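Local coordinates for vesicular integral-membrane protein VIP36 (Canis lupus familiaris, PDB 2DUR) that binds high-mannose glycans through its calcium-dependent lumenal lectin domain and helps to sort and transport glycoproteins in the early secretory pathway, at residues Ile129-Asn134 / Gly174-Met179. Residues are numbered along the deposited sequence; the frame is centred on the assembly and turned at random.
Sequences ISVMVN and GRLTVM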
loop_
_atom_site.group_PDB
_atom_site.type_symbol
_atom_site.label_atom_id
_atom_site.label_comp_id
_atom_site.label_asym_id
_atom_site.label_seq_id
_atom_site.Cartn_x
_atom_site.Cartn_y
_atom_site.Cartn_z
ATOM N N ILE A 129 -3.453 3.245 -10.092
ATOM C CA ILE A 129 -3.460 3.134 -8.642
ATOM C C ILE A 129 -4.914 3.054 -8.216
ATOM O O ILE A 129 -5.720 3.894 -8.585
ATOM C CB ILE A 129 -2.827 4.395 -7.959
ATOM C CG1 ILE A 129 -1.342 4.501 -8.345
ATOM C CG2 ILE A 129 -2.993 4.348 -6.439
ATOM C CD1 ILE A 129 -0.655 5.737 -7.748
ATOM N N SER A 130 -5.257 2.049 -7.424
ATOM C CA SER A 130 -6.654 1.907 -6.993
ATOM C C SER A 130 -6.733 1.461 -5.544
ATOM O O SER A 130 -5.739 1.053 -4.963
ATOM C CB SER A 130 -7.415 0.953 -7.924
ATOM O OG SER A 130 -6.898 -0.369 -7.845
ATOM N N VAL A 131 -7.910 1.599 -4.940
ATOM C CA VAL A 131 -8.099 1.114 -3.580
ATOM C C VAL A 131 -9.190 0.024 -3.570
ATOM O O VAL A 131 -10.099 0.047 -4.394
ATOM C CB VAL A 131 -8.462 2.242 -2.597
ATOM C CG1 VAL A 131 -7.230 3.122 -2.339
ATOM C CG2 VAL A 131 -9.663 3.079 -3.125
ATOM N N MET A 132 -9.091 -0.867 -2.600
ATOM C CA MET A 132 -10.045 -1.957 -2.410
ATOM C C MET A 132 -10.238 -2.144 -0.914
ATOM O O MET A 132 -9.271 -2.111 -0.160
ATOM C CB MET A 132 -9.507 -3.239 -3.075
ATOM C CG MET A 132 -10.397 -4.468 -2.829
ATOM S SD MET A 132 -9.694 -5.809 -3.820
ATOM C CE MET A 132 -10.769 -7.147 -3.286
ATOM N N VAL A 133 -11.487 -2.311 -0.494
ATOM C CA VAL A 133 -11.802 -2.588 0.913
ATOM C C VAL A 133 -12.488 -3.940 0.952
ATOM O O VAL A 133 -13.375 -4.192 0.147
ATOM C CB VAL A 133 -12.710 -1.507 1.501
ATOM C CG1 VAL A 133 -13.251 -1.902 2.877
ATOM C CG2 VAL A 133 -11.914 -0.189 1.582
ATOM N N ASN A 134 -12.057 -4.781 1.887
ATOM C CA ASN A 134 -12.484 -6.201 1.879
ATOM C C ASN A 134 -12.765 -6.682 3.274
ATOM O O ASN A 134 -12.086 -6.272 4.227
ATOM C CB ASN A 134 -11.329 -7.016 1.266
ATOM C CG ASN A 134 -11.773 -8.354 0.650
ATOM O OD1 ASN A 134 -12.886 -8.827 0.876
ATOM N ND2 ASN A 134 -10.881 -8.951 -0.130
ATOM N N GLY A 174 -13.512 8.399 8.211
ATOM C CA GLY A 174 -14.150 7.774 7.061
ATOM C C GLY A 174 -13.685 8.246 5.712
ATOM O O GLY A 174 -14.097 7.702 4.695
ATOM N N ARG A 175 -12.837 9.290 5.689
ATOM C CA ARG A 175 -12.327 9.823 4.452
ATOM C C ARG A 175 -10.986 9.174 4.147
ATOM O O ARG A 175 -10.073 9.205 4.967
ATOM C CB ARG A 175 -12.192 11.364 4.520
ATOM C CG ARG A 175 -11.783 12.016 3.221
ATOM C CD ARG A 175 -11.565 13.512 3.476
ATOM N NE ARG A 175 -11.111 14.198 2.264
ATOM C CZ ARG A 175 -10.892 15.527 2.207
ATOM N NH1 ARG A 175 -11.071 16.287 3.291
ATOM N NH2 ARG A 175 -10.472 16.085 1.082
ATOM N N LEU A 176 -10.900 8.604 2.954
ATOM C CA LEU A 176 -9.683 7.940 2.479
ATOM C C LEU A 176 -9.158 8.733 1.296
ATOM O O LEU A 176 -9.832 8.875 0.276
ATOM C CB LEU A 176 -10.015 6.498 2.053
ATOM C CG LEU A 176 -8.826 5.707 1.472
ATOM C CD1 LEU A 176 -7.713 5.535 2.492
ATOM C CD2 LEU A 176 -9.290 4.350 0.923
ATOM N N THR A 177 -7.944 9.256 1.429
ATOM C CA THR A 177 -7.363 10.084 0.371
ATOM C C THR A 177 -6.024 9.480 -0.031
ATOM O O THR A 177 -5.196 9.149 0.820
ATOM C CB THR A 177 -7.153 11.566 0.846
ATOM O OG1 THR A 177 -8.352 12.058 1.463
ATOM C CG2 THR A 177 -6.760 12.445 -0.305
ATOM N N VAL A 178 -5.827 9.335 -1.329
ATOM C CA VAL A 178 -4.531 8.901 -1.852
ATOM C C VAL A 178 -4.020 9.998 -2.767
ATOM O O VAL A 178 -4.743 10.433 -3.669
ATOM C CB VAL A 178 -4.665 7.571 -2.654
ATOM C CG1 VAL A 178 -3.301 7.115 -3.153
ATOM C CG2 VAL A 178 -5.321 6.497 -1.786
ATOM N N MET A 179 -2.788 10.455 -2.519
ATOM C CA MET A 179 -2.158 11.507 -3.321
ATOM C C MET A 179 -0.800 11.027 -3.820
ATOM O O MET A 179 -0.210 10.135 -3.232
ATOM C CB MET A 179 -1.999 12.775 -2.484
ATOM C CG MET A 179 -3.304 13.207 -1.856
ATOM S SD MET A 179 -3.165 14.654 -0.790
ATOM C CE MET A 179 -2.266 13.972 0.606
#
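Val131 meets both Leu176 and Val178 through one methyl, and this shared touch is the heart of a purely apolar contact between the two sheets of the L-type lectin beta sandwich. With its first torsion at -72°, Val131 sets CG1 anti to the carbonyl carbon and presents it to the opposite strand, where it lies 3.9 Å from Val178 CG2 and 4.0 Å from Leu176 CD2. The two partners are approached differently. Leu176 has CG anti to its backbone N (chi1 177°), and its branched end brings CD2 to Val131 tip to tip. Val178, whose CA is the nearest to that of Val131, slides past it in the opposite direction, the two short side chains meeting along their flanks. The fork of Val178 serves two neighbours: while CG2 touches Val131, CG1 comes 4.3 Å from Ile129 CG2, a looser contact.

The strand segments run nearly antiparallel, at 156°, with their axes 9.3 Å apart at closest approach. No hydrogen bond joins them; buried aliphatic residues meet across that spacing. Valine and isoleucine, branched at CB, suit extended strands and carry methyls close to the backbone, whereas leucine branches one carbon further out; none has a polar side-chain group to satisfy in this buried place. Thr177 points away from strand 128-135 and, though buried, has its hydroxyl bonded to Asp193.

Strand 128-135 is held in its own sheet between strands 109-114 and 152-155, and strand 175-181 in the other between 165-172 and 189-198. Around the contact, Ile111 packs on Val131, Leu109 on Leu176, Leu167 on both Ile129 and Val178, and Ile192 on both valines, continuing the hydrophobic core between the sheets.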